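Local coordinates for protein bifunctional enzyme IspD/IspF (Campylobacter jejuni, PDB 1W55) that catalyses two steps of isoprenoid precursor synthesis, transferring the cytidylyl group of CTP to methylerythritol phosphate and later cyclising the phosphorylated product to methylerythritol cyclodiphosphate with release of CMP, at residues W34-K39 against A98-S103; A172-A175 against K179-F182; H251-A256 against E284-A289; I301-C306 against S323-T328. All coordinates share one frame; numbering follows the deposited sequence.

Contact 1: W34-K39 against A98-S103; sequences WLYATK and ARVLVS. With EDO (1,2-ethanediol), chain F.
In the cytidylyltransferase half of the enzyme, Tyr36 and Ala37 of helix 33-42 pack against Val100 and Leu101 in the loop that leads from strand 91-96 to helix 104-111. The closest approach joins Tyr36 CD2 to Val100 CG1 at 3.5 Å, with the side chains crossing at about a right angle and the methyl reaching the ring obliquely. One atom further round the ring, Tyr36 CE2 lies 4.2 Å from Leu101 CD2. The ring reaches the loop because its CG stands anti to the backbone nitrogen (chi1 -172°). Ala37 faces the loop directly, its CB 4.2 Å from Val100 CA, and Leu28 of strand 27-28 also packs on both Tyr36 and Val100.

The loop belongs to the GT-A-like nucleotide-binding domain, and segment 98-103 directly follows Asp96 and Val97, which line the cytidine monophosphate pocket; the side chain of Ala37 is about 9 Å from the bound nucleotide. Beside the apolar patch, a water lies between the two backbones, 3.0 Å from Ala37 O and from Val100 O, and can bridge them.

Arg99 points away from the helix, and several partners fix the rotation of its guanidinium. Its NH2 gives a nearly straight hydrogen bond (3.1 Å, 170°) to O1 of an ethanediol, probably from the crystallisation liquor; O1 lies at the guanidinium edge, in its plane, and the ethanediol is also hydrogen-bonded to Asp96 and Lys191. The same group forms salt bridges from NE to Asp96 and from NH2 to Asp128 of a second subunit, while NH1 donates to Ala189 O.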
loop_
_atom_site.group_PDB
_atom_site.type_symbol
_atom_site.label_atom_id
_atom_site.label_comp_id
_atom_site.label_asym_id
_atom_site.label_seq_id
_atom_site.Cartn_x
_atom_site.Cartn_y
_atom_site.Cartn_z
ATOM N N TRP A 34 -26.943 -8.697 -2.686
ATOM C CA TRP A 34 -27.588 -10.019 -2.715
ATOM C C TRP A 34 -26.947 -10.885 -3.785
ATOM O O TRP A 34 -26.762 -12.083 -3.601
ATOM C CB TRP A 34 -29.114 -9.908 -2.947
ATOM C CG TRP A 34 -29.499 -9.402 -4.336
ATOM C CD1 TRP A 34 -29.770 -8.109 -4.694
ATOM C CD2 TRP A 34 -29.665 -10.185 -5.531
ATOM N NE1 TRP A 34 -30.089 -8.039 -6.028
ATOM C CE2 TRP A 34 -30.017 -9.298 -6.569
ATOM C CE3 TRP A 34 -29.533 -11.548 -5.832
ATOM C CZ2 TRP A 34 -30.228 -9.725 -7.883
ATOM C CZ3 TRP A 34 -29.743 -11.973 -7.138
ATOM C CH2 TRP A 34 -30.085 -11.065 -8.149
ATOM N N LEU A 35 -26.598 -10.261 -4.907
ATOM C CA LEU A 35 -25.962 -10.971 -6.010
ATOM C C LEU A 35 -24.506 -11.284 -5.664
ATOM O O LEU A 35 -24.040 -12.400 -5.885
ATOM C CB LEU A 35 -26.092 -10.180 -7.319
ATOM C CG LEU A 35 -25.495 -10.773 -8.602
ATOM C CD1 LEU A 35 -26.076 -12.184 -8.936
ATOM C CD2 LEU A 35 -25.700 -9.790 -9.765
ATOM N N TYR A 36 -23.801 -10.316 -5.081
ATOM C CA TYR A 36 -22.445 -10.567 -4.600
ATOM C C TYR A 36 -22.378 -11.769 -3.630
ATOM O O TYR A 36 -21.535 -12.650 -3.791
ATOM C CB TYR A 36 -21.862 -9.309 -3.944
ATOM C CG TYR A 36 -20.397 -9.426 -3.604
ATOM C CD1 TYR A 36 -19.421 -8.883 -4.442
ATOM C CD2 TYR A 36 -19.979 -10.081 -2.436
ATOM C CE1 TYR A 36 -18.056 -8.988 -4.125
ATOM C CE2 TYR A 36 -18.630 -10.192 -2.109
ATOM C CZ TYR A 36 -17.673 -9.649 -2.957
ATOM O OH TYR A 36 -16.341 -9.771 -2.634
ATOM N N ALA A 37 -23.252 -11.794 -2.627
ATOM C CA ALA A 37 -23.277 -12.901 -1.650
ATOM C C ALA A 37 -23.601 -14.253 -2.291
ATOM O O ALA A 37 -22.971 -15.267 -1.966
ATOM C CB ALA A 37 -24.263 -12.600 -0.513
ATOM N N THR A 38 -24.571 -14.263 -3.205
ATOM C CA THR A 38 -24.973 -15.482 -3.911
ATOM C C THR A 38 -23.843 -16.007 -4.802
ATOM O O THR A 38 -23.541 -17.206 -4.787
ATOM C CB THR A 38 -26.266 -15.256 -4.731
ATOM O OG1 THR A 38 -27.294 -14.723 -3.884
ATOM C CG2 THR A 38 -26.841 -16.568 -5.165
ATOM N N LYS A 39 -23.209 -15.101 -5.546
ATOM C CA LYS A 39 -22.068 -15.444 -6.400
ATOM C C LYS A 39 -20.950 -16.069 -5.578
ATOM O O LYS A 39 -20.387 -17.082 -5.977
ATOM C CB LYS A 39 -21.535 -14.209 -7.147
ATOM C CG LYS A 39 -22.319 -13.855 -8.401
ATOM C CD LYS A 39 -21.621 -12.748 -9.182
ATOM C CE LYS A 39 -22.203 -12.585 -10.569
ATOM N NZ LYS A 39 -21.775 -11.286 -11.164
ATOM N N ALA A 98 -27.230 -11.363 3.879
ATOM C CA ALA A 98 -26.566 -10.310 4.636
ATOM C C ALA A 98 -25.259 -10.777 5.280
ATOM O O ALA A 98 -24.506 -9.961 5.803
ATOM C CB ALA A 98 -27.510 -9.701 5.672
ATOM N N ARG A 99 -24.994 -12.082 5.221
ATOM C CA ARG A 99 -23.678 -12.640 5.560
ATOM C C ARG A 99 -22.851 -12.755 4.276
ATOM O O ARG A 99 -22.840 -13.794 3.600
ATOM C CB ARG A 99 -23.822 -14.004 6.242
ATOM C CG ARG A 99 -24.508 -13.918 7.584
ATOM C CD ARG A 99 -24.708 -15.263 8.249
ATOM N NE ARG A 99 -25.624 -15.215 9.384
ATOM C CZ ARG A 99 -25.291 -14.826 10.617
ATOM N NH1 ARG A 99 -24.049 -14.452 10.899
ATOM N NH2 ARG A 99 -26.205 -14.829 11.580
ATOM N N VAL A 100 -22.163 -11.669 3.946
ATOM C CA VAL A 100 -21.660 -11.472 2.589
ATOM C C VAL A 100 -20.325 -12.144 2.298
ATOM O O VAL A 100 -20.155 -12.714 1.226
ATOM C CB VAL A 100 -21.599 -9.968 2.218
ATOM C CG1 VAL A 100 -21.316 -9.806 0.754
ATOM C CG2 VAL A 100 -22.907 -9.302 2.542
ATOM N N LEU A 101 -19.404 -12.095 3.252
ATOM C CA LEU A 101 -18.019 -12.505 3.016
ATOM C C LEU A 101 -17.654 -13.895 3.548
ATOM O O LEU A 101 -16.497 -14.135 3.921
ATOM C CB LEU A 101 -17.062 -11.475 3.618
ATOM C CG LEU A 101 -17.061 -10.039 3.070
ATOM C CD1 LEU A 101 -16.076 -9.180 3.865
ATOM C CD2 LEU A 101 -16.741 -9.995 1.583
ATOM N N VAL A 102 -18.627 -14.800 3.577
ATOM C CA VAL A 102 -18.396 -16.176 4.015
ATOM C C VAL A 102 -17.239 -16.778 3.222
ATOM O O VAL A 102 -17.253 -16.759 1.990
ATOM C CB VAL A 102 -19.662 -17.055 3.842
ATOM C CG1 VAL A 102 -19.333 -18.507 4.124
ATOM C CG2 VAL A 102 -20.792 -16.574 4.764
ATOM N N SER A 103 -16.242 -17.295 3.939
ATOM C CA SER A 103 -15.019 -17.830 3.332
ATOM C C SER A 103 -15.167 -19.269 2.847
ATOM O O SER A 103 -15.997 -20.031 3.357
ATOM C CB SER A 103 -13.863 -17.758 4.333
ATOM O OG SER A 103 -13.883 -18.891 5.189
HETATM C C1 EDO F . -29.542 -16.842 11.547
HETATM O O1 EDO F . -29.226 -15.500 11.206
HETATM C C2 EDO F . -28.432 -17.425 12.395
HETATM O O2 EDO F . -28.143 -16.535 13.449
HETATM O O HOH W 1 -21.709 -15.242 0.785
#

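Contact 2: A172-A175 against K179-F182; sequences AIAA and KIWF
Apolar contacts alone join residues 173 and 174 of helix 169-174 to the start of strand 180-184, and Ile180 supplies the strand's share of them. Its CD1 methyl meets the helix at two neighbouring residues: Ile173 CG2 lies 4.0 Å from Ile180 CD1, and the backbone nitrogen of Ala174 is at the same distance from that methyl. Just behind the tip, Ile180 CG1 is 4.1 Å from Ala174 CB. The two isoleucine side chains cross obliquely. Ile173 CG2, anti to the backbone nitrogen, is turned to Ile180; the residue also packs on Leu155 and Leu156 of helix 153-159.

A second apolar contact lies within the strand segment. Ile180 CG2 rests 3.7 Å above one face of the Phe182 ring, offset toward its rim, and that ring takes part in a cation-pi interaction with Lys143.

The polar interactions of the strand segment run to its sheet neighbour. Backbone hydrogen bonds connect Lys179 and Trp181 with residues of strand 119-124 and the residue before it, in a parallel pairing, and Lys179 N also donates to Asp118 OD2.

The contact thus joins a helix to the strand that follows it after a short turn in the cytidylyltransferase domain, away from its annotated sites. With no hydrogen bond across the two segments, it rests on methyl and methylene packing, and the directional bonding lies in the sheet.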
loop_
_atom_site.group_PDB
_atom_site.type_symbol
_atom_site.label_atom_id
_atom_site.label_comp_id
_atom_site.label_asym_id
_atom_site.label_seq_id
_atom_site.Cartn_x
_atom_site.Cartn_y
_atom_site.Cartn_z
ATOM N N ALA A 172 -34.740 -25.083 14.495
ATOM C CA ALA A 172 -35.862 -25.752 13.841
ATOM C C ALA A 172 -35.671 -27.273 13.878
ATOM O O ALA A 172 -36.555 -27.998 14.317
ATOM C CB ALA A 172 -36.038 -25.251 12.405
ATOM N N ILE A 173 -34.501 -27.730 13.440
ATOM C CA ILE A 173 -34.163 -29.151 13.403
ATOM C C ILE A 173 -34.098 -29.758 14.810
ATOM O O ILE A 173 -34.623 -30.848 15.040
ATOM C CB ILE A 173 -32.816 -29.372 12.665
ATOM C CG1 ILE A 173 -32.927 -28.955 11.190
ATOM C CG2 ILE A 173 -32.312 -30.816 12.855
ATOM C CD1 ILE A 173 -33.329 -30.063 10.227
ATOM N N ALA A 174 -33.456 -29.044 15.734
ATOM C CA ALA A 174 -33.325 -29.490 17.120
ATOM C C ALA A 174 -34.680 -29.692 17.818
ATOM O O ALA A 174 -34.837 -30.650 18.583
ATOM C CB ALA A 174 -32.448 -28.533 17.918
ATOM N N ALA A 175 -35.645 -28.805 17.541
ATOM C CA ALA A 175 -36.970 -28.850 18.173
ATOM C C ALA A 175 -37.797 -30.091 17.795
ATOM O O ALA A 175 -38.789 -30.402 18.456
ATOM C CB ALA A 175 -37.760 -27.564 17.895
ATOM N N LYS A 179 -30.255 -33.839 15.500
ATOM C CA LYS A 179 -28.930 -33.562 16.067
ATOM C C LYS A 179 -28.203 -32.461 15.299
ATOM O O LYS A 179 -28.266 -32.403 14.069
ATOM C CB LYS A 179 -28.063 -34.836 16.090
ATOM C CG LYS A 179 -28.765 -36.073 16.675
ATOM C CD LYS A 179 -28.330 -36.361 18.117
ATOM C CE LYS A 179 -29.486 -36.903 18.957
ATOM N NZ LYS A 179 -30.186 -35.805 19.686
ATOM N N ILE A 180 -27.510 -31.606 16.042
ATOM C CA ILE A 180 -26.748 -30.498 15.488
ATOM C C ILE A 180 -25.250 -30.711 15.683
ATOM O O ILE A 180 -24.809 -31.085 16.766
ATOM C CB ILE A 180 -27.163 -29.163 16.169
ATOM C CG1 ILE A 180 -28.690 -29.085 16.372
ATOM C CG2 ILE A 180 -26.597 -27.941 15.386
ATOM C CD1 ILE A 180 -29.500 -29.064 15.096
ATOM N N TRP A 181 -24.476 -30.467 14.630
ATOM C CA TRP A 181 -23.024 -30.407 14.734
ATOM C C TRP A 181 -22.572 -28.937 14.641
ATOM O O TRP A 181 -22.880 -28.240 13.664
ATOM C CB TRP A 181 -22.355 -31.265 13.650
ATOM C CG TRP A 181 -20.870 -31.410 13.844
ATOM C CD1 TRP A 181 -19.888 -30.718 13.195
ATOM C CD2 TRP A 181 -20.201 -32.280 14.765
ATOM N NE1 TRP A 181 -18.649 -31.105 13.648
ATOM C CE2 TRP A 181 -18.810 -32.065 14.613
ATOM C CE3 TRP A 181 -20.634 -33.229 15.706
ATOM C CZ2 TRP A 181 -17.848 -32.763 15.365
ATOM C CZ3 TRP A 181 -19.677 -33.924 16.454
ATOM C CH2 TRP A 181 -18.301 -33.684 16.277
ATOM N N PHE A 182 -21.871 -28.474 15.675
ATOM C CA PHE A 182 -21.365 -27.107 15.717
ATOM C C PHE A 182 -19.922 -27.025 15.219
ATOM O O PHE A 182 -19.051 -27.774 15.659
ATOM C CB PHE A 182 -21.485 -26.516 17.124
ATOM C CG PHE A 182 -22.901 -26.441 17.626
ATOM C CD1 PHE A 182 -23.418 -27.451 18.443
ATOM C CD2 PHE A 182 -23.730 -25.376 17.268
ATOM C CE1 PHE A 182 -24.737 -27.399 18.904
ATOM C CE2 PHE A 182 -25.048 -25.316 17.724
ATOM C CZ PHE A 182 -25.549 -26.336 18.551
#

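Contact 3: H251-A256 against E284-A289; sequences HSLTDA and ELLKQA
Leu286 lies over Leu253 and Thr254, reaching from helix 282-295 to helix 248-260 with both of its methyls. One of them, Leu286 CD2, meets Leu253 CD2 at 3.9 Å, the two leucines crossing obliquely. The other, Leu286 CD1, is 3.6 Å from Thr254 OG1, where the side chains slide past each other in opposite directions. The leucine's CG is anti to the backbone nitrogen (chi1 169°), which carries the branch across to the facing helix.

Thr254 divides its two branches between the neighbours. Its CG2 methyl is 3.7 Å from Ala289 CB, and its hydroxyl, though it lies against the apolar flank of Leu286, is hydrogen-bonded to Ala250 O one turn back in its own helix. That bond satisfies the buried oxygen and fixes the rotation that presents the methyl to Ala289. No hydrogen bond joins the segments themselves.

The helical segments run nearly parallel, at 5°, with their axes 9.4 Å apart. His251, probably a divalent-metal ligand as in related enzymes, stands at the start of the first segment, where its NE2 is hydrogen-bonded to Ser282 OG and its ND1 to His219 NE2. Helix 248-260 lies on strand 354-365 of the IspF sheet through Leu253 and Ala256, and both helices touch helix 266-269, through Thr254 and Ala289; that short helix carries Ile266 of the cytidine monophosphate pocket.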
loop_
_atom_site.group_PDB
_atom_site.type_symbol
_atom_site.label_atom_id
_atom_site.label_comp_id
_atom_site.label_asym_id
_atom_site.label_seq_id
_atom_site.Cartn_x
_atom_site.Cartn_y
_atom_site.Cartn_z
ATOM N N HIS A 251 -42.633 16.651 -13.934
ATOM C CA HIS A 251 -42.977 15.403 -14.594
ATOM C C HIS A 251 -41.845 14.912 -15.490
ATOM O O HIS A 251 -41.540 13.718 -15.496
ATOM C CB HIS A 251 -44.289 15.558 -15.374
ATOM C CG HIS A 251 -45.452 15.912 -14.500
ATOM N ND1 HIS A 251 -46.575 16.557 -14.971
ATOM C CD2 HIS A 251 -45.648 15.735 -13.171
ATOM C CE1 HIS A 251 -47.417 16.755 -13.973
ATOM N NE2 HIS A 251 -46.881 16.260 -12.872
ATOM N N SER A 252 -41.212 15.839 -16.213
ATOM C CA SER A 252 -40.087 15.491 -17.075
ATOM C C SER A 252 -38.921 15.011 -16.224
ATOM O O SER A 252 -38.276 14.015 -16.544
ATOM C CB SER A 252 -39.663 16.692 -17.924
ATOM O OG SER A 252 -38.476 16.408 -18.645
ATOM N N LEU A 253 -38.664 15.718 -15.130
ATOM C CA LEU A 253 -37.562 15.377 -14.251
ATOM C C LEU A 253 -37.760 14.001 -13.577
ATOM O O LEU A 253 -36.823 13.213 -13.467
ATOM C CB LEU A 253 -37.368 16.471 -13.210
ATOM C CG LEU A 253 -36.267 16.239 -12.194
ATOM C CD1 LEU A 253 -34.907 15.926 -12.883
ATOM C CD2 LEU A 253 -36.187 17.454 -11.264
ATOM N N THR A 254 -38.982 13.725 -13.136
ATOM C CA THR A 254 -39.336 12.411 -12.608
ATOM C C THR A 254 -38.978 11.303 -13.610
ATOM O O THR A 254 -38.381 10.299 -13.243
ATOM C CB THR A 254 -40.839 12.386 -12.299
ATOM O OG1 THR A 254 -41.159 13.410 -11.316
ATOM C CG2 THR A 254 -41.220 11.065 -11.654
ATOM N N ASP A 255 -39.338 11.494 -14.878
ATOM C CA ASP A 255 -38.993 10.528 -15.917
ATOM C C ASP A 255 -37.475 10.308 -16.033
ATOM O O ASP A 255 -37.031 9.180 -16.173
ATOM C CB ASP A 255 -39.579 10.960 -17.259
ATOM C CG ASP A 255 -40.871 10.227 -17.598
ATOM O OD1 ASP A 255 -41.396 9.515 -16.718
ATOM O OD2 ASP A 255 -41.437 10.308 -18.717
ATOM N N ALA A 256 -36.685 11.374 -15.948
ATOM C CA ALA A 256 -35.232 11.252 -16.084
ATOM C C ALA A 256 -34.624 10.444 -14.949
ATOM O O ALA A 256 -33.769 9.589 -15.178
ATOM C CB ALA A 256 -34.561 12.632 -16.205
ATOM N N GLU A 284 -44.040 16.382 -4.730
ATOM C CA GLU A 284 -44.115 15.259 -3.793
ATOM C C GLU A 284 -44.009 13.943 -4.551
ATOM O O GLU A 284 -43.354 13.009 -4.081
ATOM C CB GLU A 284 -45.405 15.322 -2.951
ATOM C CG GLU A 284 -45.617 14.157 -1.976
ATOM C CD GLU A 284 -44.542 14.038 -0.891
ATOM O OE1 GLU A 284 -43.991 15.073 -0.437
ATOM O OE2 GLU A 284 -44.248 12.892 -0.483
ATOM N N LEU A 285 -44.634 13.890 -5.731
ATOM C CA LEU A 285 -44.535 12.733 -6.618
ATOM C C LEU A 285 -43.091 12.529 -7.060
ATOM O O LEU A 285 -42.602 11.403 -7.076
ATOM C CB LEU A 285 -45.435 12.901 -7.849
ATOM C CG LEU A 285 -46.954 12.997 -7.659
ATOM C CD1 LEU A 285 -47.652 13.041 -9.010
ATOM C CD2 LEU A 285 -47.499 11.850 -6.819
ATOM N N LEU A 286 -42.425 13.634 -7.414
ATOM C CA LEU A 286 -40.996 13.650 -7.720
ATOM C C LEU A 286 -40.161 13.101 -6.566
ATOM O O LEU A 286 -39.304 12.237 -6.767
ATOM C CB LEU A 286 -40.529 15.079 -8.062
ATOM C CG LEU A 286 -39.014 15.326 -8.158
ATOM C CD1 LEU A 286 -38.357 14.446 -9.255
ATOM C CD2 LEU A 286 -38.689 16.810 -8.379
ATOM N N LYS A 287 -40.405 13.615 -5.360
ATOM C CA LYS A 287 -39.676 13.174 -4.172
ATOM C C LYS A 287 -39.832 11.661 -3.935
ATOM O O LYS A 287 -38.865 10.968 -3.615
ATOM C CB LYS A 287 -40.138 13.949 -2.942
ATOM C CG LYS A 287 -39.495 13.488 -1.638
ATOM C CD LYS A 287 -40.250 13.999 -0.417
ATOM C CE LYS A 287 -39.844 15.432 -0.047
ATOM N NZ LYS A 287 -38.550 15.510 0.705
ATOM N N GLN A 288 -41.047 11.161 -4.109
ATOM C CA GLN A 288 -41.330 9.742 -3.899
ATOM C C GLN A 288 -40.681 8.859 -4.961
ATOM O O GLN A 288 -40.275 7.732 -4.669
ATOM C CB GLN A 288 -42.841 9.498 -3.848
ATOM C CG GLN A 288 -43.484 9.918 -2.530
ATOM C CD GLN A 288 -44.983 9.671 -2.511
ATOM O OE1 GLN A 288 -45.447 8.598 -2.897
ATOM N NE2 GLN A 288 -45.740 10.665 -2.075
ATOM N N ALA A 289 -40.600 9.362 -6.193
ATOM C CA ALA A 289 -39.910 8.644 -7.265
ATOM C C ALA A 289 -38.400 8.518 -6.961
ATOM O O ALA A 289 -37.810 7.460 -7.151
ATOM C CB ALA A 289 -40.133 9.340 -8.592
#

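Contact 4: I301-C306 against S323-T328; sequences INIDIC and SNIAHT
Ile325 meets Ile303 and Ile305 where helix 318-329 packs on strand 298-308, the first two elements of a beta-alpha-beta unit that continues into strand 336-341 in the IspF domain. Along the helix, Asn324 comes first; its ND2 is hydrogen-bonded to Ala230 O, tying the helix to the loop that holds Ala230.

Ile325 follows and makes the whole contact with the strand. Its two branches part: CG2, anti to the backbone nitrogen, lies 4.0 Å from Ile303 CD1 in an oblique crossing, while Ile325 CD1 faces Ile305 CD1, tip to tip, also at 4.0 Å. Ile303 and Ile305 sit two residues apart on one side of the strand, so a single helix residue spans both. Leu249 of helix 248-260 and Met283 of helix 282-295 also pack on Ile325. On the strand's other side, Asp304 forms a salt bridge with Lys339, and its OD2 is hydrogen-bonded to the backbone N of Asn214 of a neighbouring subunit.

Thr328 comes last, one turn on from Asn324: its backbone N and its OG1 both donate to Asn324 O, reaching it from opposite faces of the carbonyl plane, with OG1 3.0 Å from that oxygen.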
loop_
_atom_site.group_PDB
_atom_site.type_symbol
_atom_site.label_atom_id
_atom_site.label_comp_id
_atom_site.label_asym_id
_atom_site.label_seq_id
_atom_site.Cartn_x
_atom_site.Cartn_y
_atom_site.Cartn_z
ATOM N N ILE A 301 -26.127 12.809 -9.006
ATOM C CA ILE A 301 -24.961 13.677 -9.082
ATOM C C ILE A 301 -25.425 15.061 -9.486
ATOM O O ILE A 301 -25.071 16.044 -8.834
ATOM C CB ILE A 301 -23.891 13.143 -10.078
ATOM C CG1 ILE A 301 -23.202 11.893 -9.509
ATOM C CG2 ILE A 301 -22.867 14.232 -10.390
ATOM C CD1 ILE A 301 -22.281 11.195 -10.499
ATOM N N ASN A 302 -26.223 15.157 -10.549
ATOM C CA ASN A 302 -26.672 16.477 -10.991
ATOM C C ASN A 302 -27.884 16.401 -11.883
ATOM O O ASN A 302 -28.224 15.325 -12.373
ATOM C CB ASN A 302 -25.544 17.250 -11.695
ATOM C CG ASN A 302 -25.349 16.821 -13.154
ATOM O OD1 ASN A 302 -25.048 15.665 -13.434
ATOM N ND2 ASN A 302 -25.537 17.756 -14.082
ATOM N N ILE A 303 -28.519 17.557 -12.080
ATOM C CA ILE A 303 -29.708 17.700 -12.892
ATOM C C ILE A 303 -29.515 18.884 -13.831
ATOM O O ILE A 303 -29.088 19.963 -13.404
ATOM C CB ILE A 303 -30.929 17.954 -11.992
ATOM C CG1 ILE A 303 -31.329 16.673 -11.262
ATOM C CG2 ILE A 303 -32.123 18.526 -12.795
ATOM C CD1 ILE A 303 -32.023 16.943 -9.936
ATOM N N ASP A 304 -29.807 18.675 -15.112
ATOM C CA ASP A 304 -29.850 19.793 -16.057
ATOM C C ASP A 304 -31.120 19.727 -16.878
ATOM O O ASP A 304 -31.548 18.647 -17.319
ATOM C CB ASP A 304 -28.612 19.842 -16.956
ATOM C CG ASP A 304 -28.496 21.156 -17.707
ATOM O OD1 ASP A 304 -28.982 22.202 -17.205
ATOM O OD2 ASP A 304 -27.944 21.245 -18.818
ATOM N N ILE A 305 -31.726 20.893 -17.063
ATOM C CA ILE A 305 -33.081 21.000 -17.601
ATOM C C ILE A 305 -33.130 22.040 -18.693
ATOM O O ILE A 305 -32.457 23.067 -18.615
ATOM C CB ILE A 305 -34.091 21.325 -16.458
ATOM C CG1 ILE A 305 -34.243 20.096 -15.536
ATOM C CG2 ILE A 305 -35.473 21.719 -17.019
ATOM C CD1 ILE A 305 -34.980 20.367 -14.228
ATOM N N CYS A 306 -33.903 21.750 -19.732
ATOM C CA CYS A 306 -34.231 22.735 -20.731
ATOM C C CYS A 306 -35.742 22.851 -20.893
ATOM O O CYS A 306 -36.416 21.887 -21.263
ATOM C CB CYS A 306 -33.572 22.428 -22.076
ATOM S SG CYS A 306 -33.831 23.824 -23.209
ATOM N N SER A 323 -33.668 25.915 -6.470
ATOM C CA SER A 323 -33.631 25.807 -5.016
ATOM C C SER A 323 -34.759 24.913 -4.475
ATOM O O SER A 323 -34.550 24.128 -3.542
ATOM C CB SER A 323 -33.636 27.208 -4.368
ATOM O OG SER A 323 -33.985 27.126 -2.995
ATOM N N ASN A 324 -35.946 25.023 -5.060
ATOM C CA ASN A 324 -37.060 24.142 -4.685
ATOM C C ASN A 324 -36.834 22.656 -5.050
ATOM O O ASN A 324 -37.169 21.764 -4.263
ATOM C CB ASN A 324 -38.375 24.656 -5.281
ATOM C CG ASN A 324 -39.606 24.176 -4.501
ATOM O OD1 ASN A 324 -39.601 24.114 -3.264
ATOM N ND2 ASN A 324 -40.660 23.826 -5.224
ATOM N N ILE A 325 -36.263 22.397 -6.230
ATOM C CA ILE A 325 -35.826 21.042 -6.598
ATOM C C ILE A 325 -34.799 20.508 -5.609
ATOM O O ILE A 325 -34.874 19.352 -5.210
ATOM C CB ILE A 325 -35.234 20.979 -8.049
ATOM C CG1 ILE A 325 -36.310 21.236 -9.106
ATOM C CG2 ILE A 325 -34.551 19.610 -8.304
ATOM C CD1 ILE A 325 -35.737 21.647 -10.499
ATOM N N ALA A 326 -33.829 21.343 -5.229
ATOM C CA ALA A 326 -32.802 20.935 -4.262
ATOM C C ALA A 326 -33.412 20.530 -2.920
ATOM O O ALA A 326 -33.007 19.529 -2.334
ATOM C CB ALA A 326 -31.746 22.057 -4.058
ATOM N N HIS A 327 -34.362 21.332 -2.437
ATOM C CA HIS A 327 -35.000 21.119 -1.134
ATOM C C HIS A 327 -35.853 19.847 -1.142
ATOM O O HIS A 327 -35.751 19.030 -0.237
ATOM C CB HIS A 327 -35.836 22.352 -0.736
ATOM C CG HIS A 327 -36.672 22.149 0.492
ATOM N ND1 HIS A 327 -38.016 21.838 0.436
ATOM C CD2 HIS A 327 -36.354 22.207 1.811
ATOM C CE1 HIS A 327 -38.488 21.715 1.666
ATOM N NE2 HIS A 327 -37.501 21.933 2.518
ATOM N N THR A 328 -36.674 19.695 -2.181
ATOM C CA THR A 328 -37.474 18.491 -2.412
ATOM C C THR A 328 -36.623 17.208 -2.428
ATOM O O THR A 328 -37.019 16.183 -1.865
ATOM C CB THR A 328 -38.209 18.627 -3.774
ATOM O OG1 THR A 328 -39.191 19.665 -3.698
ATOM C CG2 THR A 328 -39.011 17.350 -4.136
#

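How the contacts relate
The contacts divide between the two catalytic halves of the chain. Contacts 1 and 2 lie in the cytidylyltransferase half, their centres about 24 Å apart and their nearest atoms about 12 Å apart; contact 1 borders the nucleotide site, whereas contact 2 is remote from it. Contacts 3 and 4 share the cyclodiphosphate synthase half and touch directly, with centres about 11 Å apart. There Leu253 of contact 3 packs on both Ile303 and Ile325 of contact 4, and Lys287 NZ is probably hydrogen-bonded to Thr328 O at 3.1 Å. Contact 3 holds the probable metal ligand His251, while Ile305 of contact 4 lies about 11 Å from bound cytidine monophosphate. The centres of contacts 1 and 3 are about 33 Å apart.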